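Local coordinates for Lmo2181 protein (Listeria monocytogenes serovar 1/2a, PDB 5JCV) that anchors surface proteins to the cell wall as a class B sortase, cleaving their C-terminal sorting signals and passing through a thioester-linked intermediate, at residues Val15-Ile29 with Val94-Thr106. Sequence-based numbering, arbitrary orientation. Where two conformers were deposited one is given.
Sequences VGWLTIIDTEIDYPI and VAHPTFSYESGLT
Trp17 and Glu102 meet at a carbonyl: Glu102 N donates to Trp17 O over 2.7 Å, and Trp17 N returns a longer bond to Glu102 O, from above that carbonyl's plane. Two residues on, Thr19 and Ser100 repeat the exchange, with Thr19 N 3.0 Å from Ser100 O. These antiparallel pairs join strands 15-19 and 98-102, the first and last of the sheet order, closing the beta-barrel of the sortase domain, the part of the protein in this chain.

The side chains of Trp17, Thr19, Ser100 and Glu102 share one face. There Asp26 OD1, on the neighbouring strand, takes Trp17 NE1 at 2.7 Å in the plane of the indole, holding the ring's rotation; Thr19 OG1, from above the carboxylate, is its second donor. Gln8 of the second subunit packs on Trp17 and Asp26.

Leu18 and Tyr101 point to the other face, where contacts between the strands are apolar. Phe99 CG sits between its backbone N and carbonyl carbon (chi1 63°), holding the ring beside Leu18, whose CD1 lies 3.5 Å from Phe99 CD1, while Ile20 CG1 rests against Phe99 CB. Ile29 CD1 reaches the edge of the Tyr101 ring, 3.5 Å from Tyr101 CE1. Leu163, on strand 160-165, packs on Leu18, Ile20 and Phe99.

In the Ile20-Thr23 type II turn, Asp22 OD2 receives His96 NE2 at 2.8 Å on its anti side, tilted out of the carboxylate plane, with carboxylate and imidazole nearly perpendicular. Because His96 ND1 also donates, to Phe92 O, the imidazole is probably protonated, a charge Asp22 would stabilise.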
ATOM      1  N   VAL A  15      -2.041  -5.832  -2.718  1.00 61.80           N
ATOM      2  CA  VAL A  15      -1.998  -5.527  -1.275  1.00 58.27           C
ATOM      3  C   VAL A  15      -0.641  -5.939  -0.675  1.00 58.30           C
ATOM      4  O   VAL A  15      -0.425  -5.895   0.550  1.00 56.10           O
ATOM      5  CB  VAL A  15      -3.186  -6.296  -0.633  1.00 66.13           C
ATOM      6  CG1 VAL A  15      -2.917  -6.838   0.768  1.00 68.67           C
ATOM      7  CG2 VAL A  15      -4.443  -5.420  -0.656  1.00 66.13           C
ATOM      8  N   GLY A  16       0.296  -6.346  -1.537  1.00 55.10           N
ATOM      9  CA  GLY A  16       1.552  -6.886  -1.054  1.00 57.20           C
ATOM     10  C   GLY A  16       2.369  -7.623  -2.103  1.00 54.54           C
ATOM     11  O   GLY A  16       2.045  -7.601  -3.298  1.00 52.68           O
ATOM     12  N   TRP A  17       3.431  -8.272  -1.634  1.00 52.43           N
ATOM     13  CA  TRP A  17       4.362  -9.015  -2.492  1.00 53.54           C
ATOM     14  C   TRP A  17       4.904 -10.202  -1.699  1.00 54.58           C
ATOM     15  O   TRP A  17       5.045 -10.128  -0.470  1.00 50.46           O
ATOM     16  CB  TRP A  17       5.537  -8.154  -2.991  1.00 51.37           C
ATOM     17  CG  TRP A  17       6.157  -8.782  -4.161  1.00 49.68           C
ATOM     18  CD1 TRP A  17       7.087  -9.750  -4.156  1.00 52.30           C
ATOM     19  CD2 TRP A  17       5.838  -8.539  -5.531  1.00 51.50           C
ATOM     20  NE1 TRP A  17       7.401 -10.115  -5.433  1.00 51.74           N
ATOM     21  CE2 TRP A  17       6.612  -9.404  -6.295  1.00 51.53           C
ATOM     22  CE3 TRP A  17       4.965  -7.658  -6.184  1.00 54.18           C
ATOM     23  CZ2 TRP A  17       6.564  -9.417  -7.689  1.00 55.35           C
ATOM     24  CZ3 TRP A  17       4.896  -7.685  -7.569  1.00 54.43           C
ATOM     25  CH2 TRP A  17       5.693  -8.558  -8.306  1.00 56.41           C
ATOM     26  N   LEU A  18       5.186 -11.302  -2.403  1.00 52.73           N
ATOM     27  CA  LEU A  18       5.718 -12.515  -1.763  1.00 52.29           C
ATOM     28  C   LEU A  18       6.915 -13.040  -2.560  1.00 48.51           C
ATOM     29  O   LEU A  18       6.880 -13.143  -3.797  1.00 47.88           O
ATOM     30  CB  LEU A  18       4.598 -13.587  -1.730  1.00 53.00           C
ATOM     31  CG  LEU A  18       4.984 -14.919  -1.067  1.00 54.42           C
ATOM     32  CD1 LEU A  18       5.320 -14.757   0.405  1.00 53.58           C
ATOM     33  CD2 LEU A  18       3.883 -15.950  -1.191  1.00 53.93           C
ATOM     34  N   THR A  19       7.972 -13.423  -1.882  1.00 48.87           N
ATOM     35  CA  THR A  19       9.120 -13.954  -2.602  1.00 47.64           C
ATOM     36  C   THR A  19       9.715 -15.081  -1.789  1.00 48.84           C
ATOM     37  O   THR A  19       9.958 -14.922  -0.572  1.00 50.02           O
ATOM     38  CB  THR A  19      10.245 -12.883  -2.843  1.00 48.83           C
ATOM     39  OG1 THR A  19       9.774 -11.906  -3.777  1.00 51.11           O
ATOM     40  CG2 THR A  19      11.482 -13.519  -3.449  1.00 45.47           C
ATOM     41  N   ILE A  20       9.946 -16.214  -2.450  1.00 45.31           N
ATOM     42  CA  ILE A  20      10.726 -17.260  -1.822  1.00 46.80           C
ATOM     43  C   ILE A  20      11.872 -17.594  -2.791  1.00 46.98           C
ATOM     44  O   ILE A  20      11.651 -17.953  -3.946  1.00 46.90           O
ATOM     45  CB  ILE A  20       9.897 -18.519  -1.516  1.00 47.77           C
ATOM     46  CG1 ILE A  20       8.671 -18.183  -0.686  1.00 45.26           C
ATOM     47  CG2 ILE A  20      10.775 -19.570  -0.817  1.00 49.74           C
ATOM     48  CD1 ILE A  20       7.793 -19.394  -0.464  1.00 45.33           C
ATOM     49  N   ILE A  21      13.094 -17.399  -2.320  1.00 49.31           N
ATOM     50  CA  ILE A  21      14.315 -17.643  -3.105  1.00 51.20           C
ATOM     51  C   ILE A  21      14.353 -19.074  -3.647  1.00 49.41           C
ATOM     52  O   ILE A  21      13.949 -20.001  -2.959  1.00 51.95           O
ATOM     53  CB  ILE A  21      15.570 -17.390  -2.202  1.00 55.08           C
ATOM     54  CG1 ILE A  21      15.637 -15.909  -1.742  1.00 59.55           C
ATOM     55  CG2 ILE A  21      16.861 -17.763  -2.901  1.00 55.99           C
ATOM     56  CD1 ILE A  21      15.681 -14.889  -2.858  1.00 61.95           C
ATOM     57  N   ASP A  22      14.864 -19.254  -4.861  1.00 51.97           N
ATOM     58  CA  ASP A  22      14.997 -20.582  -5.517  1.00 51.21           C
ATOM     59  C   ASP A  22      13.632 -21.224  -5.783  1.00 48.66           C
ATOM     60  O   ASP A  22      13.493 -22.432  -5.747  1.00 51.96           O
ATOM     61  CB  ASP A  22      15.904 -21.530  -4.713  1.00 53.08           C
ATOM     62  CG  ASP A  22      17.319 -20.937  -4.477  1.00 58.38           C
ATOM     63  OD1 ASP A  22      17.788 -20.103  -5.266  1.00 60.48           O
ATOM     64  OD2 ASP A  22      17.971 -21.311  -3.505  1.00 59.32           O
ATOM     65  N   THR A  23      12.614 -20.407  -6.035  1.00 49.01           N
ATOM     66  CA  THR A  23      11.307 -20.923  -6.482  1.00 46.42           C
ATOM     67  C   THR A  23      10.755 -19.994  -7.511  1.00 45.03           C
ATOM     68  O   THR A  23      11.340 -18.948  -7.752  1.00 46.19           O
ATOM     69  CB  THR A  23      10.290 -21.057  -5.347  1.00 43.56           C
ATOM     70  OG1 THR A  23       9.762 -19.762  -5.000  1.00 44.05           O
ATOM     71  CG2 THR A  23      10.924 -21.713  -4.138  1.00 43.78           C
ATOM     72  N   GLU A  24       9.621 -20.349  -8.102  1.00 43.15           N
ATOM     73  CA  GLU A  24       8.923 -19.427  -8.968  1.00 44.24           C
ATOM     74  C   GLU A  24       8.162 -18.406  -8.161  1.00 44.24           C
ATOM     75  O   GLU A  24       7.587 -17.527  -8.755  1.00 41.70           O
ATOM     76  CB  GLU A  24       7.925 -20.159  -9.888  1.00 47.17           C
ATOM     77  CG  GLU A  24       8.580 -21.177 -10.800  1.00 48.70           C
ATOM     78  CD  GLU A  24       7.757 -21.507 -12.047  1.00 49.75           C
ATOM     79  OE1 GLU A  24       6.752 -20.847 -12.344  1.00 45.76           O
ATOM     80  OE2 GLU A  24       8.103 -22.501 -12.726  1.00 54.99           O
ATOM     81  N   ILE A  25       8.103 -18.541  -6.828  1.00 46.15           N
ATOM     82  CA  ILE A  25       7.171 -17.735  -6.019  1.00 45.88           C
ATOM     83  C   ILE A  25       7.796 -16.356  -5.778  1.00 49.11           C
ATOM     84  O   ILE A  25       8.689 -16.186  -4.928  1.00 51.08           O
ATOM     85  CB  ILE A  25       6.836 -18.378  -4.668  1.00 43.77           C
ATOM     86  CG1 ILE A  25       6.114 -19.688  -4.918  1.00 42.41           C
ATOM     87  CG2 ILE A  25       5.927 -17.429  -3.857  1.00 43.59           C
ATOM     88  CD1 ILE A  25       6.024 -20.584  -3.708  1.00 43.17           C
ATOM     89  N   ASP A  26       7.386 -15.417  -6.615  1.00 48.37           N
ATOM     90  CA  ASP A  26       7.894 -14.055  -6.610  1.00 50.38           C
ATOM     91  C   ASP A  26       6.760 -13.282  -7.250  1.00 50.26           C
ATOM     92  O   ASP A  26       6.770 -13.043  -8.444  1.00 54.99           O
ATOM     93  CB  ASP A  26       9.167 -13.964  -7.444  1.00 55.99           C
ATOM     94  CG  ASP A  26       9.852 -12.572  -7.338  1.00 59.60           C
ATOM     95  OD1 ASP A  26       9.319 -11.626  -6.682  1.00 56.60           O
ATOM     96  OD2 ASP A  26      10.947 -12.451  -7.902  1.00 59.85           O
ATOM     97  N   TYR A  27       5.712 -13.006  -6.471  1.00 50.41           N
ATOM     98  CA  TYR A  27       4.465 -12.622  -7.044  1.00 51.11           C
ATOM     99  C   TYR A  27       3.811 -11.496  -6.239  1.00 52.85           C
ATOM    100  O   TYR A  27       4.069 -11.355  -5.026  1.00 53.54           O
ATOM    101  CB  TYR A  27       3.494 -13.811  -7.069  1.00 53.66           C
ATOM    102  CG  TYR A  27       3.819 -14.970  -8.013  1.00 52.74           C
ATOM    103  CD1 TYR A  27       3.883 -14.781  -9.386  1.00 53.10           C
ATOM    104  CD2 TYR A  27       3.959 -16.283  -7.522  1.00 50.61           C
ATOM    105  CE1 TYR A  27       4.137 -15.843 -10.249  1.00 56.35           C
ATOM    106  CE2 TYR A  27       4.213 -17.343  -8.376  1.00 51.03           C
ATOM    107  CZ  TYR A  27       4.292 -17.127  -9.744  1.00 52.80           C
ATOM    108  OH  TYR A  27       4.563 -18.181 -10.606  1.00 54.20           O
ATOM    109  N   PRO A  28       2.969 -10.696  -6.916  1.00 48.94           N
ATOM    110  CA  PRO A  28       2.112  -9.773  -6.235  1.00 50.47           C
ATOM    111  C   PRO A  28       1.050 -10.542  -5.474  1.00 49.90           C
ATOM    112  O   PRO A  28       0.625 -11.635  -5.904  1.00 48.36           O
ATOM    113  CB  PRO A  28       1.502  -8.962  -7.374  1.00 50.77           C
ATOM    114  CG  PRO A  28       1.448  -9.946  -8.501  1.00 50.90           C
ATOM    115  CD  PRO A  28       2.784 -10.616  -8.375  1.00 50.81           C
ATOM    116  N   ILE A  29       0.708 -10.016  -4.304  1.00 48.54           N
ATOM    117  CA  ILE A  29      -0.397 -10.528  -3.511  1.00 49.72           C
ATOM    118  C   ILE A  29      -1.604  -9.668  -3.747  1.00 52.54           C
ATOM    119  O   ILE A  29      -1.584  -8.461  -3.451  1.00 55.73           O
ATOM    120  CB  ILE A  29      -0.094 -10.506  -2.004  1.00 50.42           C
ATOM    121  CG1 ILE A  29       1.221 -11.256  -1.748  1.00 50.56           C
ATOM    122  CG2 ILE A  29      -1.273 -11.086  -1.226  1.00 47.46           C
ATOM    123  CD1 ILE A  29       1.534 -11.509  -0.300  1.00 50.12           C
ATOM    124  N   VAL A  94      16.099 -26.614   5.244  1.00 70.64           N
ATOM    125  CA  VAL A  94      17.273 -26.191   5.997  1.00 73.30           C
ATOM    126  C   VAL A  94      17.939 -25.000   5.292  1.00 68.61           C
ATOM    127  O   VAL A  94      18.281 -23.992   5.914  1.00 68.97           O
ATOM    128  CB  VAL A  94      18.290 -27.344   6.172  1.00 80.22           C
ATOM    129  CG1 VAL A  94      19.605 -26.830   6.773  1.00 80.50           C
ATOM    130  CG2 VAL A  94      17.696 -28.442   7.045  1.00 81.47           C
ATOM    131  N   ALA A  95      18.116 -25.129   3.990  1.00 61.26           N
ATOM    132  CA  ALA A  95      18.638 -24.038   3.189  1.00 59.26           C
ATOM    133  C   ALA A  95      17.651 -22.838   3.028  1.00 60.11           C
ATOM    134  O   ALA A  95      18.039 -21.788   2.538  1.00 60.75           O
ATOM    135  CB  ALA A  95      19.067 -24.570   1.828  1.00 57.25           C
ATOM    136  N   HIS A  96      16.384 -22.961   3.403  1.00 57.14           N
ATOM    137  CA  HIS A  96      15.469 -21.815   3.218  1.00 57.72           C
ATOM    138  C   HIS A  96      14.538 -21.646   4.405  1.00 55.41           C
ATOM    139  O   HIS A  96      13.340 -21.617   4.251  1.00 55.58           O
ATOM    140  CB  HIS A  96      14.667 -21.961   1.917  1.00 59.01           C
ATOM    141  CG  HIS A  96      15.520 -22.104   0.700  1.00 57.74           C
ATOM    142  ND1 HIS A  96      16.009 -23.321   0.271  1.00 59.85           N
ATOM    143  CD2 HIS A  96      15.987 -21.179  -0.170  1.00 61.30           C
ATOM    144  CE1 HIS A  96      16.740 -23.138  -0.816  1.00 60.57           C
ATOM    145  NE2 HIS A  96      16.744 -21.846  -1.102  1.00 59.69           N
ATOM    146  N   PRO A  97      15.108 -21.458   5.599  1.00 56.23           N
ATOM    147  CA  PRO A  97      14.282 -21.292   6.792  1.00 56.24           C
ATOM    148  C   PRO A  97      13.369 -20.047   6.793  1.00 52.95           C
ATOM    149  O   PRO A  97      12.524 -19.915   7.679  1.00 49.46           O
ATOM    150  CB  PRO A  97      15.335 -21.220   7.928  1.00 59.01           C
ATOM    151  CG  PRO A  97      16.573 -20.654   7.284  1.00 58.96           C
ATOM    152  CD  PRO A  97      16.511 -21.028   5.809  1.00 58.34           C
ATOM    153  N   THR A  98      13.514 -19.134   5.826  1.00 51.34           N
ATOM    154  CA  THR A  98      12.696 -17.911   5.817  1.00 52.09           C
ATOM    155  C   THR A  98      12.276 -17.486   4.426  1.00 50.96           C
ATOM    156  O   THR A  98      12.945 -17.780   3.423  1.00 49.91           O
ATOM    157  CB  THR A  98      13.469 -16.655   6.401  1.00 56.53           C
ATOM    158  OG1 THR A  98      14.436 -16.201   5.442  1.00 52.44           O
ATOM    159  CG2 THR A  98      14.190 -16.973   7.712  1.00 55.31           C
ATOM    160  N   PHE A  99      11.200 -16.718   4.367  1.00 51.63           N
ATOM    161  CA  PHE A  99      10.845 -16.030   3.135  1.00 52.06           C
ATOM    162  C   PHE A  99      10.469 -14.580   3.438  1.00 54.17           C
ATOM    163  O   PHE A  99      10.367 -14.196   4.608  1.00 51.26           O
ATOM    164  CB  PHE A  99       9.725 -16.772   2.393  1.00 51.04           C
ATOM    165  CG  PHE A  99       8.431 -16.853   3.130  1.00 50.01           C
ATOM    166  CD1 PHE A  99       7.440 -15.909   2.931  1.00 52.44           C
ATOM    167  CD2 PHE A  99       8.181 -17.896   4.008  1.00 52.74           C
ATOM    168  CE1 PHE A  99       6.254 -15.979   3.630  1.00 52.59           C
ATOM    169  CE2 PHE A  99       6.981 -17.983   4.693  1.00 52.75           C
ATOM    170  CZ  PHE A  99       6.013 -17.028   4.509  1.00 53.32           C
ATOM    171  N   SER A 100      10.257 -13.788   2.384  1.00 57.27           N
ATOM    172  CA  SER A 100       9.852 -12.392   2.555  1.00 57.35           C
ATOM    173  C   SER A 100       8.473 -12.095   2.073  1.00 55.57           C
ATOM    174  O   SER A 100       8.075 -12.456   0.967  1.00 55.24           O
ATOM    175  CB  SER A 100      10.859 -11.395   1.947  1.00 62.85           C
ATOM    176  OG  SER A 100      11.376 -11.817   0.727  1.00 63.58           O
ATOM    177  N   TYR A 101       7.757 -11.405   2.945  1.00 54.37           N
ATOM    178  CA  TYR A 101       6.387 -11.054   2.753  1.00 57.18           C
ATOM    179  C   TYR A 101       6.313  -9.547   2.881  1.00 61.29           C
ATOM    180  O   TYR A 101       6.690  -9.007   3.912  1.00 59.54           O
ATOM    181  CB  TYR A 101       5.530 -11.716   3.862  1.00 57.38           C
ATOM    182  CG  TYR A 101       4.144 -11.129   3.993  1.00 63.43           C
ATOM    183  CD1 TYR A 101       3.242 -11.180   2.920  1.00 64.89           C
ATOM    184  CD2 TYR A 101       3.720 -10.504   5.191  1.00 64.73           C
ATOM    185  CE1 TYR A 101       1.967 -10.629   3.028  1.00 65.02           C
ATOM    186  CE2 TYR A 101       2.440  -9.949   5.306  1.00 61.05           C
ATOM    187  CZ  TYR A 101       1.566 -10.014   4.217  1.00 63.44           C
ATOM    188  OH  TYR A 101       0.311  -9.456   4.252  1.00 61.27           O
ATOM    189  N   GLU A 102       5.877  -8.873   1.824  1.00 63.07           N
ATOM    190  CA  GLU A 102       5.534  -7.454   1.910  0.56 65.14           C
ATOM    191  C   GLU A 102       4.026  -7.313   2.115  1.00 63.52           C
ATOM    192  O   GLU A 102       3.234  -8.036   1.509  1.00 60.14           O
ATOM    193  CB  GLU A 102       5.944  -6.682   0.649  0.56 68.00           C
ATOM    194  CG  GLU A 102       7.318  -6.035   0.692  0.56 68.93           C
ATOM    195  CD  GLU A 102       8.410  -6.883   0.074  0.56 69.77           C
ATOM    196  OE1 GLU A 102       8.685  -6.643  -1.121  0.56 71.55           O
ATOM    197  OE2 GLU A 102       8.982  -7.776   0.763  0.56 68.07           O
ATOM    198  N   SER A 103       3.646  -6.398   2.994  1.00 60.54           N
ATOM    199  CA  SER A 103       2.264  -5.943   3.103  1.00 70.43           C
ATOM    200  C   SER A 103       2.134  -4.599   2.327  1.00 77.36           C
ATOM    201  O   SER A 103       3.013  -4.220   1.519  1.00 75.82           O
ATOM    202  CB  SER A 103       1.887  -5.750   4.561  1.00 67.15           C
ATOM    203  OG  SER A 103       2.795  -4.810   5.122  1.00 65.98           O
ATOM    204  N   GLY A 104       1.043  -3.876   2.565  1.00 80.26           N
ATOM    205  CA  GLY A 104       0.876  -2.556   1.969  1.00 86.51           C
ATOM    206  C   GLY A 104       1.836  -1.527   2.550  1.00 91.66           C
ATOM    207  O   GLY A 104       2.076  -0.502   1.922  1.00 93.14           O
ATOM    208  N   LEU A 105       2.377  -1.812   3.740  1.00 91.92           N
ATOM    209  CA  LEU A 105       3.202  -0.875   4.507  1.00 91.14           C
ATOM    210  C   LEU A 105       4.653  -1.163   4.374  1.00 91.87           C
ATOM    211  O   LEU A 105       5.462  -0.242   4.236  1.00 97.64           O
ATOM    212  CB  LEU A 105       2.910  -0.999   6.003  1.00 91.77           C
ATOM    213  CG  LEU A 105       1.465  -0.834   6.469  1.00 93.91           C
ATOM    214  CD1 LEU A 105       1.356  -1.281   7.916  1.00 91.51           C
ATOM    215  CD2 LEU A 105       1.004   0.611   6.291  1.00 99.20           C
ATOM    216  N   THR A 106       5.000  -2.441   4.477  1.00 84.02           N
ATOM    217  CA  THR A 106       6.376  -2.810   4.751  1.00 79.97           C
ATOM    218  C   THR A 106       6.673  -4.309   4.601  1.00 77.01           C
ATOM    219  O   THR A 106       5.752  -5.106   4.501  1.00 72.28           O
ATOM    220  CB  THR A 106       6.746  -2.407   6.195  1.00 74.99           C
ATOM    221  OG1 THR A 106       8.171  -2.585   6.370  1.00 74.22           O
ATOM    222  CG2 THR A 106       5.893  -3.240   7.241  1.00 66.92           C
TER